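Local coordinates for protein MlnE (Bacillus amyloliquefaciens subsp. plantarum, PDB 5D2E) that serves as a B-type ketoreductase of the macrolactin assembly line, binding NADP and probably reducing beta-keto groups of the growing polyketide, at residues 427-432 against 444-449; 382-387 against 422-427; 35-40 against 495-500; 191-196 against 409-414. All blocks are in the same frame, centred on the assembly; numbering follows the deposited sequence.

Contact 1 (427-432 against 444-449); sequences CMDGFT and TLSINW. With NAP (NADP nicotinamide-adenine-dinucleotide phosphate), chain B.
Asp429 leaves helix 427-432 with CG turned back beside its own backbone N (chi1 -58°), while Ser446 sends OG the other way, opposite its N (chi1 -174°); the two torsions bring the carboxylate and the hydroxyl together between helix and strand. Ser446 OG donates to Asp429 OD1 at 2.6 Å, on the anti lone pair of that oxygen. The second oxygen is served by Asn448, two residues on in the strand: ND2 reaches Asp429 OD2 at 2.9 Å in a nearly straight bond (165°), from the syn side and somewhat out of the carboxylate plane. The carboxylate and amide planes are nearly perpendicular, yet OD2 lies in the plane of the amide. Ser407 OG adds a further bond to OD1, and Gln494 and the carbonyl of Ser408 hold the Asn448 amide, so this buried acid is gripped at both oxygens, which would be expected to favour its charged form. Helix 427-432 belongs to the beta-alpha-beta unit made by strand 402-408, helix 419-437 and strand 443-453 in the Rossmann-type ketoreductase domain, and it runs roughly antiparallel to strand 444-449, with the axes 7.6 Å apart. One helical turn past the acid the contact becomes apolar: Thr432 CG2 lies 3.8 Å from Ser446 CB, and Thr444 CG2 packs 3.7 Å from Thr432 CA. Thr432 OG1 turns back into its own helix and bonds Asp429 O at 2.7 Å. Farther along the strand, Trp449 O comes within 3.3 Å of C5N on the nicotinamide ring of NADP.

Contact 2 (382-387 against 422-427); sequences APKVFG and AFANGC. With NAP (NADP nicotinamide-adenine-dinucleotide phosphate), chain B.
Lys384 and Asn425 meet at a slant, the lysine passing the amide on its way to the cofactor, in the NADP site of the Rossmann-type ketoreductase domain. The lysine stays extended through CE and bends only at its last torsion (chi4 -68°), which turns NZ onto the nicotinamide ribose. There NZ donates to NADP O3D at 2.7 Å and, weakly, to O2D. A third acceptor is Asn425 OD1, 3.0 Å from Lys384 NZ; the ammonium approaches well off the C=O line (136°) and tilted from the carbonyl plane. Asn425 ND2 is bound to the carbonyl of Tyr421, which should restrain the amide's rotation and keep OD1 toward the lysine. Tyr421, one turn back on the same helix, also bonds NADP through its hydroxyl.

Nearer the backbones the fit is apolar. Lys384 CB rests 3.8 Å from Ala424 CB, on the flank of helix 422-427. Val385 is turned against the same helix mainly by one branch: its CG2 sits among Ala424 CA, Cys427 CB and the Phe423 ring, which it meets obliquely. Helices 141-164 and 186-201 pack against that phenylalanine. Cys427 places SG opposite its backbone N (chi1 -175°), where the sulfur lies 4.0 Å from Val385 CG2 and 4.1 Å from Val385 CG1.

Contact 3 (35-40 against 495-500); sequences THLYEM and LAVISG
His36 NE2 donates to Gly500 O at 2.8 Å, with the carbonyl oxygen in the plane of the imidazole and the N-H pointing at it fairly directly (159°). This side-chain bond extends the antiparallel pairing of strand 35-40 with strand 495-499 to the glycine just beyond the strand's end. His36 and Ile498 form a hydrogen-bonded pair, with Ile498 N to His36 O the straighter of its two bonds (172°). Tyr38 and Ala496 form the next, its closer bond running from Tyr38 N to Ala496 O at 2.8 Å.

On the face carrying His36 and Tyr38, the phenol ring leans over Ile498, the two side chains crossing at about a right angle. Ile498 CD1 stands 3.9 Å from the Tyr38 ring centroid in a CH-pi contact, slightly offset toward the rim. The other face is largely aliphatic. Val497 sets CG1 opposite its backbone N (chi1 178°), and its two branches part: CG1 meets Thr35 CG2 at 3.9 Å, CG2 meets Leu37 CD2 at 3.7 Å. At the Thr35–Ser499 end of this face one water links Thr35 OG1 and Ser499 OG.

Helix 502-509 covers the face of His36, Tyr38 and Ile498, whereas helix 477-488 lies against Thr35, Leu37 and Leu495. Strand 35-46 also pairs with strand 249-257, and strand 494-499 with strand 443-453, so this contact joins sheet strands of the N-terminal part to those of the ketoreductase domain.

Contact 4 (191-196 against 409-414); sequences VESFLK and LSAVLP
Lys196 reaches from helix 191-196 across the loop 409-414 in an extended chain. Its CB lies 3.7 Å from Pro414 CG, the proline ring and the lysine crossing at about a right angle. Farther out, CD runs past the same ring, 3.9 Å from Pro414 CD, and nears the carbonyl of Val412. CE follows that carbonyl, and the terminal NZ donates to Val412 O at 3.0 Å, arriving from the side (129° at the oxygen) and a little out of the carbonyl plane. NZ also donates a hydrogen bond to a water, which in turn donates to Ala411 O, and it makes a long, weak salt bridge to Glu192 OE2, one turn back on the helix. Arg253 forms a salt bridge with the other oxygen of Glu192.

Ala411 O has a second donor in Ser193 OG, 2.8 Å away, which lies in the carbonyl plane on a lone pair. A chi1 of -60° sets OG beside the serine's own N, where it reaches Ala411 O.

The loop, whose start is a 3-10 turn, links strand 402-408 to helix 419-437 of the ketoreductase domain. Helix 186-201 comes from the preceding Rossmann-like part of the chain, and its Val191 and Phe194 pack on helix 141-164 and on helix 419-437.

Contacts 1 and 2 share Cys427 and lie 10 Å apart between centres, with Met428 CG 3.3 Å from Lys384 O; both touch NADP, contact 2 at the nicotinamide ribose and contact 1 at the ring. Contact 4 meets them from the loop beside helix 419-437: Ala411 CB lies 3.5 Å from Asp429 OD2 and 3.7 Å from Gly426 N, and its side chain is about 9 Å from the cofactor at nearest approach. Contact 3 continues the sheet from contact 1, with Asn448 N 2.8 Å from Leu495 O, probably hydrogen-bonded. Contacts 3 and 4 each tie the N-terminal part to the ketoreductase domain, their centres 16 Å apart.

Contact 1 (427-432 against 444-449)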
# COMPACT_ATOMS: atom_id res chain seq x y z
N CYS A 427 0.81 0.80 1.55
CA CYS A 427 1.56 1.20 2.71
C CYS A 427 1.16 0.41 4.00
O CYS A 427 2.04 -0.08 4.70
CB CYS A 427 1.48 2.68 2.87
SG CYS A 427 2.51 3.24 4.19
N MET A 428 -0.12 0.21 4.24
CA MET A 428 -0.56 -0.68 5.30
C MET A 428 -0.05 -2.08 5.14
O MET A 428 0.34 -2.71 6.11
CB MET A 428 -2.10 -0.71 5.43
CG MET A 428 -2.66 0.65 5.67
SD MET A 428 -4.36 0.77 6.24
CE MET A 428 -5.25 -0.07 4.94
N ASP A 429 -0.11 -2.61 3.92
CA ASP A 429 0.34 -3.93 3.64
C ASP A 429 1.84 -4.13 4.09
O ASP A 429 2.17 -5.14 4.74
CB ASP A 429 0.23 -4.30 2.18
CG ASP A 429 -1.19 -4.19 1.61
OD1 ASP A 429 -2.17 -4.18 2.36
OD2 ASP A 429 -1.28 -4.18 0.36
N GLY A 430 2.69 -3.16 3.75
CA GLY A 430 4.09 -3.17 4.18
C GLY A 430 4.30 -2.86 5.67
O GLY A 430 5.23 -3.40 6.30
N PHE A 431 3.37 -2.11 6.26
CA PHE A 431 3.49 -1.75 7.64
C PHE A 431 3.40 -2.95 8.58
O PHE A 431 3.87 -2.91 9.72
CB PHE A 431 2.48 -0.66 8.03
CG PHE A 431 2.71 -0.07 9.40
CD1 PHE A 431 3.79 0.77 9.65
CD2 PHE A 431 1.88 -0.40 10.47
CE1 PHE A 431 4.02 1.30 10.92
CE2 PHE A 431 2.07 0.18 11.72
CZ PHE A 431 3.14 1.01 11.97
N THR A 432 2.76 -4.02 8.09
CA THR A 432 2.68 -5.24 8.84
C THR A 432 4.11 -5.68 9.25
O THR A 432 4.29 -6.25 10.35
CB THR A 432 2.08 -6.41 8.05
OG1 THR A 432 2.85 -6.60 6.89
CG2 THR A 432 0.60 -6.19 7.66
N THR A 444 -1.14 -9.41 13.64
CA THR A 444 -1.07 -8.28 12.72
C THR A 444 -1.52 -8.79 11.36
O THR A 444 -1.05 -9.81 10.90
CB THR A 444 0.38 -7.75 12.63
OG1 THR A 444 0.66 -7.09 13.85
CG2 THR A 444 0.53 -6.74 11.51
N LEU A 445 -2.49 -8.09 10.72
CA LEU A 445 -2.96 -8.55 9.44
C LEU A 445 -3.46 -7.37 8.62
O LEU A 445 -4.11 -6.47 9.15
CB LEU A 445 -4.12 -9.50 9.65
CG LEU A 445 -4.87 -9.95 8.43
CD1 LEU A 445 -4.03 -10.79 7.50
CD2 LEU A 445 -6.11 -10.75 8.80
N SER A 446 -3.08 -7.35 7.34
CA SER A 446 -3.64 -6.46 6.39
C SER A 446 -4.41 -7.33 5.42
O SER A 446 -3.84 -8.26 4.86
CB SER A 446 -2.55 -5.69 5.60
OG SER A 446 -3.14 -4.69 4.71
N ILE A 447 -5.69 -6.97 5.18
CA ILE A 447 -6.53 -7.69 4.23
C ILE A 447 -6.80 -6.86 2.98
O ILE A 447 -7.36 -5.77 3.08
CB ILE A 447 -7.89 -8.07 4.84
CG1 ILE A 447 -7.70 -8.89 6.10
CG2 ILE A 447 -8.73 -8.80 3.79
CD1 ILE A 447 -8.98 -9.09 6.95
N ASN A 448 -6.38 -7.35 1.81
CA ASN A 448 -6.64 -6.63 0.59
C ASN A 448 -8.08 -7.05 0.09
O ASN A 448 -8.27 -8.06 -0.65
CB ASN A 448 -5.67 -6.99 -0.46
CG ASN A 448 -4.22 -6.65 -0.08
OD1 ASN A 448 -3.47 -7.54 0.26
ND2 ASN A 448 -3.84 -5.39 -0.22
N TRP A 449 -9.04 -6.28 0.55
CA TRP A 449 -10.44 -6.50 0.15
C TRP A 449 -10.76 -6.08 -1.30
O TRP A 449 -10.28 -5.05 -1.75
CB TRP A 449 -11.34 -5.66 1.02
CG TRP A 449 -11.41 -6.01 2.44
CD1 TRP A 449 -11.09 -5.17 3.50
CD2 TRP A 449 -11.85 -7.23 3.03
NE1 TRP A 449 -11.31 -5.81 4.65
CE2 TRP A 449 -11.78 -7.07 4.42
CE3 TRP A 449 -12.33 -8.45 2.53
CZ2 TRP A 449 -12.20 -8.07 5.33
CZ3 TRP A 449 -12.79 -9.44 3.44
CH2 TRP A 449 -12.65 -9.27 4.83
PA NAP B . -16.91 4.26 4.16
O1A NAP B . -18.37 3.83 4.46
O2A NAP B . -16.55 5.62 3.60
O5B NAP B . -16.22 4.17 5.60
C5B NAP B . -14.92 4.71 5.78
C4B NAP B . -15.05 5.54 7.04
O4B NAP B . -13.76 6.14 7.30
C3B NAP B . -16.04 6.73 6.93
O3B NAP B . -17.17 6.52 7.78
C2B NAP B . -15.24 7.94 7.43
O2B NAP B . -16.00 8.73 8.31
C1B NAP B . -14.00 7.28 8.09
N9A NAP B . -12.79 8.09 8.04
C8A NAP B . -12.17 8.64 6.92
N7A NAP B . -11.07 9.39 7.29
C5A NAP B . -10.95 9.26 8.62
C6A NAP B . -10.04 9.77 9.63
N6A NAP B . -8.99 10.54 9.21
N1A NAP B . -10.31 9.47 10.98
C2A NAP B . -11.36 8.70 11.32
N3A NAP B . -12.25 8.19 10.42
C4A NAP B . -12.10 8.43 9.11
O3 NAP B . -16.17 3.14 3.23
PN NAP B . -16.32 1.53 3.33
O1N NAP B . -16.91 0.98 2.05
O2N NAP B . -16.81 1.26 4.73
O5D NAP B . -14.80 0.96 3.34
C5D NAP B . -14.14 0.95 4.63
C4D NAP B . -12.66 0.54 4.52
O4D NAP B . -12.49 -0.66 3.78
C3D NAP B . -11.90 1.63 3.75
O3D NAP B . -10.67 1.87 4.41
C2D NAP B . -11.71 1.07 2.35
O2D NAP B . -10.54 1.62 1.68
C1D NAP B . -11.69 -0.47 2.58
N1N NAP B . -12.20 -1.17 1.37
C2N NAP B . -13.54 -1.17 1.05
C3N NAP B . -14.08 -1.80 -0.09
C7N NAP B . -15.60 -1.79 -0.41
O7N NAP B . -16.02 -2.30 -1.46
N7N NAP B . -16.52 -1.27 0.41
C4N NAP B . -13.17 -2.43 -0.96
C5N NAP B . -11.81 -2.39 -0.65
C6N NAP B . -11.33 -1.78 0.52
P2B NAP B . -15.73 10.33 8.59
O1X NAP B . -15.83 11.08 7.27
O2X NAP B . -16.80 10.73 9.65
O3X NAP B . -14.33 10.41 9.14

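Contact 2 (382-387 against 422-427)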
# COMPACT_ATOMS: atom_id res chain seq x y z
N ALA A 382 -3.98 10.23 4.08
CA ALA A 382 -3.88 10.56 5.50
C ALA A 382 -4.31 9.43 6.43
O ALA A 382 -3.57 9.11 7.34
CB ALA A 382 -4.73 11.82 5.82
N PRO A 383 -5.50 8.82 6.22
CA PRO A 383 -5.89 7.85 7.24
C PRO A 383 -5.15 6.51 7.23
O PRO A 383 -5.07 5.82 8.27
CB PRO A 383 -7.37 7.60 6.95
CG PRO A 383 -7.57 8.00 5.51
CD PRO A 383 -6.59 9.09 5.26
N LYS A 384 -4.69 6.12 6.05
CA LYS A 384 -4.10 4.81 5.81
C LYS A 384 -2.55 4.84 5.93
O LYS A 384 -1.93 3.85 6.20
CB LYS A 384 -4.54 4.31 4.43
CG LYS A 384 -5.97 3.79 4.41
CD LYS A 384 -6.47 3.53 3.06
CE LYS A 384 -7.92 3.04 3.06
NZ LYS A 384 -8.06 1.71 3.67
N VAL A 385 -1.93 5.98 5.67
CA VAL A 385 -0.48 6.12 5.88
C VAL A 385 -0.23 6.62 7.29
O VAL A 385 0.14 5.84 8.15
CB VAL A 385 0.19 6.92 4.79
CG1 VAL A 385 1.70 7.11 5.11
CG2 VAL A 385 -0.02 6.24 3.47
N PHE A 386 -0.55 7.88 7.56
CA PHE A 386 -0.31 8.45 8.89
C PHE A 386 -1.18 7.85 9.96
O PHE A 386 -0.72 7.51 11.07
CB PHE A 386 -0.51 9.96 8.85
CG PHE A 386 0.52 10.66 8.05
CD1 PHE A 386 1.75 10.96 8.63
CD2 PHE A 386 0.30 11.01 6.75
CE1 PHE A 386 2.70 11.62 7.93
CE2 PHE A 386 1.26 11.70 6.03
CZ PHE A 386 2.48 11.98 6.62
N GLY A 387 -2.46 7.66 9.65
CA GLY A 387 -3.41 7.13 10.64
C GLY A 387 -3.01 5.77 11.18
O GLY A 387 -3.01 5.55 12.38
N ALA A 422 -4.29 3.27 -4.04
CA ALA A 422 -3.55 2.04 -4.17
C ALA A 422 -2.28 2.12 -3.32
O ALA A 422 -2.00 1.20 -2.55
CB ALA A 422 -3.23 1.77 -5.62
N PHE A 423 -1.57 3.26 -3.41
CA PHE A 423 -0.38 3.50 -2.60
C PHE A 423 -0.69 3.43 -1.09
O PHE A 423 0.03 2.77 -0.33
CB PHE A 423 0.23 4.86 -2.95
CG PHE A 423 1.31 5.30 -2.01
CD1 PHE A 423 2.61 4.86 -2.22
CD2 PHE A 423 1.04 6.03 -0.91
CE1 PHE A 423 3.64 5.23 -1.40
CE2 PHE A 423 2.06 6.35 -0.00
CZ PHE A 423 3.36 5.97 -0.28
N ALA A 424 -1.72 4.17 -0.67
CA ALA A 424 -2.07 4.24 0.73
C ALA A 424 -2.36 2.81 1.32
O ALA A 424 -1.89 2.45 2.40
CB ALA A 424 -3.21 5.17 0.95
N ASN A 425 -3.08 1.99 0.57
CA ASN A 425 -3.39 0.69 1.02
C ASN A 425 -2.11 -0.16 1.03
O ASN A 425 -1.87 -0.91 1.97
CB ASN A 425 -4.48 0.09 0.17
CG ASN A 425 -5.87 0.65 0.57
OD1 ASN A 425 -6.36 0.36 1.65
ND2 ASN A 425 -6.44 1.52 -0.26
N GLY A 426 -1.27 0.02 0.01
CA GLY A 426 -0.03 -0.75 -0.10
C GLY A 426 0.90 -0.43 1.05
O GLY A 426 1.66 -1.30 1.51
N CYS A 427 0.81 0.80 1.55
CA CYS A 427 1.56 1.20 2.71
C CYS A 427 1.16 0.41 4.00
O CYS A 427 2.04 -0.08 4.70
CB CYS A 427 1.48 2.68 2.87
SG CYS A 427 2.51 3.24 4.19
PA NAP B . -16.91 4.26 4.16
O1A NAP B . -18.37 3.83 4.46
O2A NAP B . -16.55 5.62 3.60
O5B NAP B . -16.22 4.17 5.60
C5B NAP B . -14.92 4.71 5.78
C4B NAP B . -15.05 5.54 7.04
O4B NAP B . -13.76 6.14 7.30
C3B NAP B . -16.04 6.73 6.93
O3B NAP B . -17.17 6.52 7.78
C2B NAP B . -15.24 7.94 7.43
O2B NAP B . -16.00 8.73 8.31
C1B NAP B . -14.00 7.28 8.09
N9A NAP B . -12.79 8.09 8.04
C8A NAP B . -12.17 8.64 6.92
N7A NAP B . -11.07 9.39 7.29
C5A NAP B . -10.95 9.26 8.62
C6A NAP B . -10.04 9.77 9.63
N6A NAP B . -8.99 10.54 9.21
N1A NAP B . -10.31 9.47 10.98
C2A NAP B . -11.36 8.70 11.32
N3A NAP B . -12.25 8.19 10.42
C4A NAP B . -12.10 8.43 9.11
O3 NAP B . -16.17 3.14 3.23
PN NAP B . -16.32 1.53 3.33
O1N NAP B . -16.91 0.98 2.05
O2N NAP B . -16.81 1.26 4.73
O5D NAP B . -14.80 0.96 3.34
C5D NAP B . -14.14 0.95 4.63
C4D NAP B . -12.66 0.54 4.52
O4D NAP B . -12.49 -0.66 3.78
C3D NAP B . -11.90 1.63 3.75
O3D NAP B . -10.67 1.87 4.41
C2D NAP B . -11.71 1.07 2.35
O2D NAP B . -10.54 1.62 1.68
C1D NAP B . -11.69 -0.47 2.58
N1N NAP B . -12.20 -1.17 1.37
C2N NAP B . -13.54 -1.17 1.05
C3N NAP B . -14.08 -1.80 -0.09
C7N NAP B . -15.60 -1.79 -0.41
O7N NAP B . -16.02 -2.30 -1.46
N7N NAP B . -16.52 -1.27 0.41
C4N NAP B . -13.17 -2.43 -0.96
C5N NAP B . -11.81 -2.39 -0.65
C6N NAP B . -11.33 -1.78 0.52
P2B NAP B . -15.73 10.33 8.59
O1X NAP B . -15.83 11.08 7.27
O2X NAP B . -16.80 10.73 9.65
O3X NAP B . -14.33 10.41 9.14

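Contact 3 (35-40 against 495-500)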
# COMPACT_ATOMS: atom_id res chain seq x y z
N THR A 35 -15.30 -17.22 -3.34
CA THR A 35 -14.43 -16.41 -2.47
C THR A 35 -13.15 -17.17 -2.23
O THR A 35 -13.16 -18.28 -1.74
CB THR A 35 -15.11 -16.13 -1.15
OG1 THR A 35 -16.37 -15.55 -1.43
CG2 THR A 35 -14.34 -15.11 -0.32
N HIS A 36 -12.03 -16.58 -2.61
CA HIS A 36 -10.74 -17.25 -2.49
C HIS A 36 -9.73 -16.29 -1.75
O HIS A 36 -9.75 -15.06 -1.96
CB HIS A 36 -10.25 -17.59 -3.90
CG HIS A 36 -11.33 -18.02 -4.85
ND1 HIS A 36 -11.77 -19.33 -4.93
CD2 HIS A 36 -12.06 -17.32 -5.76
CE1 HIS A 36 -12.75 -19.40 -5.83
NE2 HIS A 36 -12.93 -18.20 -6.36
N LEU A 37 -8.89 -16.87 -0.88
CA LEU A 37 -7.82 -16.13 -0.23
C LEU A 37 -6.49 -16.39 -0.93
O LEU A 37 -6.23 -17.51 -1.40
CB LEU A 37 -7.72 -16.52 1.21
CG LEU A 37 -8.92 -16.49 2.13
CD1 LEU A 37 -8.36 -16.62 3.54
CD2 LEU A 37 -9.72 -15.24 2.04
N TYR A 38 -5.69 -15.33 -1.05
CA TYR A 38 -4.43 -15.33 -1.73
C TYR A 38 -3.32 -14.71 -0.82
O TYR A 38 -3.58 -13.87 0.02
CB TYR A 38 -4.53 -14.51 -3.03
CG TYR A 38 -5.51 -15.08 -3.99
CD1 TYR A 38 -6.87 -14.88 -3.81
CD2 TYR A 38 -5.11 -15.84 -5.03
CE1 TYR A 38 -7.79 -15.43 -4.66
CE2 TYR A 38 -6.01 -16.40 -5.91
CZ TYR A 38 -7.35 -16.19 -5.72
OH TYR A 38 -8.26 -16.76 -6.58
N GLU A 39 -2.10 -15.17 -1.01
CA GLU A 39 -0.94 -14.66 -0.32
C GLU A 39 0.19 -14.49 -1.31
O GLU A 39 0.26 -15.15 -2.37
CB GLU A 39 -0.52 -15.56 0.87
CG GLU A 39 -0.05 -16.93 0.44
CD GLU A 39 -0.02 -17.97 1.55
OE1 GLU A 39 0.03 -17.60 2.73
OE2 GLU A 39 -0.14 -19.19 1.22
N MET A 40 1.14 -13.61 -0.94
CA MET A 40 2.31 -13.40 -1.76
C MET A 40 3.23 -14.60 -1.69
O MET A 40 3.52 -15.11 -0.61
CB MET A 40 3.04 -12.15 -1.32
CG MET A 40 2.26 -10.89 -1.61
SD MET A 40 2.14 -10.67 -3.37
CE MET A 40 1.25 -9.08 -3.34
N LEU A 495 -3.16 -10.91 3.46
CA LEU A 495 -4.00 -11.79 2.65
C LEU A 495 -4.91 -10.96 1.75
O LEU A 495 -5.42 -9.94 2.18
CB LEU A 495 -4.85 -12.71 3.55
CG LEU A 495 -4.06 -13.83 4.29
CD1 LEU A 495 -4.94 -14.43 5.35
CD2 LEU A 495 -3.60 -14.91 3.32
N ALA A 496 -5.01 -11.37 0.50
CA ALA A 496 -5.92 -10.78 -0.47
C ALA A 496 -7.16 -11.67 -0.64
O ALA A 496 -7.07 -12.87 -0.74
CB ALA A 496 -5.29 -10.60 -1.78
N VAL A 497 -8.31 -11.02 -0.73
CA VAL A 497 -9.59 -11.69 -0.91
C VAL A 497 -10.07 -11.30 -2.29
O VAL A 497 -10.16 -10.12 -2.58
CB VAL A 497 -10.62 -11.31 0.15
CG1 VAL A 497 -11.95 -12.04 -0.16
CG2 VAL A 497 -10.18 -11.61 1.59
N ILE A 498 -10.27 -12.29 -3.16
CA ILE A 498 -10.74 -12.10 -4.50
C ILE A 498 -12.02 -12.97 -4.73
O ILE A 498 -12.05 -14.18 -4.46
CB ILE A 498 -9.68 -12.43 -5.55
CG1 ILE A 498 -8.33 -11.76 -5.18
CG2 ILE A 498 -10.14 -11.90 -6.90
CD1 ILE A 498 -7.27 -12.08 -6.18
N SER A 499 -13.06 -12.30 -5.23
CA SER A 499 -14.42 -12.88 -5.39
C SER A 499 -14.72 -13.06 -6.90
O SER A 499 -14.70 -12.09 -7.68
CB SER A 499 -15.43 -11.97 -4.70
OG SER A 499 -16.75 -12.41 -4.93
N GLY A 500 -14.94 -14.30 -7.30
CA GLY A 500 -15.22 -14.67 -8.68
C GLY A 500 -14.85 -16.09 -9.03
O GLY A 500 -14.68 -16.96 -8.15
O HOH W 1 -17.64 -14.19 -3.03

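Contact 4 (191-196 against 409-414)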
# COMPACT_ATOMS: atom_id res chain seq x y z
N VAL A 191 5.26 2.33 -3.18
CA VAL A 191 5.33 2.96 -4.48
C VAL A 191 5.00 2.07 -5.64
O VAL A 191 4.44 2.55 -6.59
CB VAL A 191 6.71 3.61 -4.68
CG1 VAL A 191 6.91 4.12 -6.08
CG2 VAL A 191 6.91 4.72 -3.65
N GLU A 192 5.29 0.78 -5.53
CA GLU A 192 4.97 -0.16 -6.55
C GLU A 192 3.47 -0.07 -6.94
O GLU A 192 3.16 -0.13 -8.12
CB GLU A 192 5.27 -1.57 -6.08
CG GLU A 192 4.90 -2.64 -7.10
CD GLU A 192 4.64 -4.02 -6.46
OE1 GLU A 192 4.58 -4.13 -5.21
OE2 GLU A 192 4.49 -4.99 -7.23
N SER A 193 2.59 0.05 -5.94
CA SER A 193 1.12 0.12 -6.15
C SER A 193 0.78 1.39 -6.93
O SER A 193 0.01 1.35 -7.83
CB SER A 193 0.43 0.19 -4.81
OG SER A 193 0.71 -0.93 -4.02
N PHE A 194 1.46 2.51 -6.63
CA PHE A 194 1.31 3.76 -7.40
C PHE A 194 1.77 3.55 -8.85
O PHE A 194 1.07 3.92 -9.79
CB PHE A 194 2.13 4.86 -6.68
CG PHE A 194 2.11 6.18 -7.32
CD1 PHE A 194 1.07 7.07 -7.04
CD2 PHE A 194 3.13 6.56 -8.17
CE1 PHE A 194 1.01 8.29 -7.66
CE2 PHE A 194 3.10 7.80 -8.78
CZ PHE A 194 2.02 8.65 -8.52
N LEU A 195 2.96 2.99 -9.04
CA LEU A 195 3.51 2.84 -10.39
C LEU A 195 2.67 1.93 -11.28
O LEU A 195 2.54 2.17 -12.51
CB LEU A 195 4.95 2.28 -10.34
CG LEU A 195 5.98 3.18 -9.63
CD1 LEU A 195 7.28 2.46 -9.39
CD2 LEU A 195 6.21 4.43 -10.47
N LYS A 196 2.15 0.88 -10.71
CA LYS A 196 1.29 -0.04 -11.47
C LYS A 196 0.09 0.74 -11.97
O LYS A 196 -0.38 0.52 -13.07
CB LYS A 196 0.74 -1.16 -10.60
CG LYS A 196 1.71 -2.28 -10.35
CD LYS A 196 0.98 -3.29 -9.46
CE LYS A 196 1.58 -4.64 -9.61
NZ LYS A 196 1.29 -5.31 -8.32
N LEU A 409 -7.59 -4.56 -2.64
CA LEU A 409 -7.07 -5.21 -3.77
C LEU A 409 -6.47 -4.26 -4.82
O LEU A 409 -5.57 -4.68 -5.57
CB LEU A 409 -8.12 -6.13 -4.38
CG LEU A 409 -7.72 -7.18 -5.40
CD1 LEU A 409 -6.75 -8.19 -4.79
CD2 LEU A 409 -8.99 -7.87 -5.90
N SER A 410 -6.86 -2.99 -4.81
CA SER A 410 -6.23 -1.97 -5.63
C SER A 410 -4.70 -1.82 -5.36
O SER A 410 -3.98 -1.35 -6.23
CB SER A 410 -6.91 -0.63 -5.48
OG SER A 410 -6.56 0.02 -4.25
N ALA A 411 -4.22 -2.27 -4.18
CA ALA A 411 -2.77 -2.21 -3.89
C ALA A 411 -2.00 -3.17 -4.78
O ALA A 411 -0.78 -3.00 -5.08
CB ALA A 411 -2.52 -2.49 -2.40
N VAL A 412 -2.69 -4.18 -5.25
CA VAL A 412 -2.11 -5.25 -6.03
C VAL A 412 -2.53 -5.27 -7.48
O VAL A 412 -1.72 -5.58 -8.35
CB VAL A 412 -2.40 -6.63 -5.36
CG1 VAL A 412 -1.83 -7.71 -6.24
CG2 VAL A 412 -1.69 -6.72 -4.00
N LEU A 413 -3.80 -4.95 -7.76
CA LEU A 413 -4.29 -4.90 -9.11
C LEU A 413 -5.00 -3.55 -9.22
O LEU A 413 -6.23 -3.44 -9.04
CB LEU A 413 -5.31 -6.03 -9.28
CG LEU A 413 -4.87 -7.48 -9.04
CD1 LEU A 413 -6.09 -8.38 -8.82
CD2 LEU A 413 -4.02 -8.00 -10.19
N PRO A 414 -4.25 -2.49 -9.48
CA PRO A 414 -5.04 -1.23 -9.41
C PRO A 414 -5.79 -0.90 -10.67
O PRO A 414 -5.63 -1.55 -11.69
CB PRO A 414 -4.02 -0.14 -9.05
CG PRO A 414 -2.70 -0.75 -9.42
CD PRO A 414 -2.81 -2.25 -9.33
O HOH W 2 1.55 -3.98 -6.05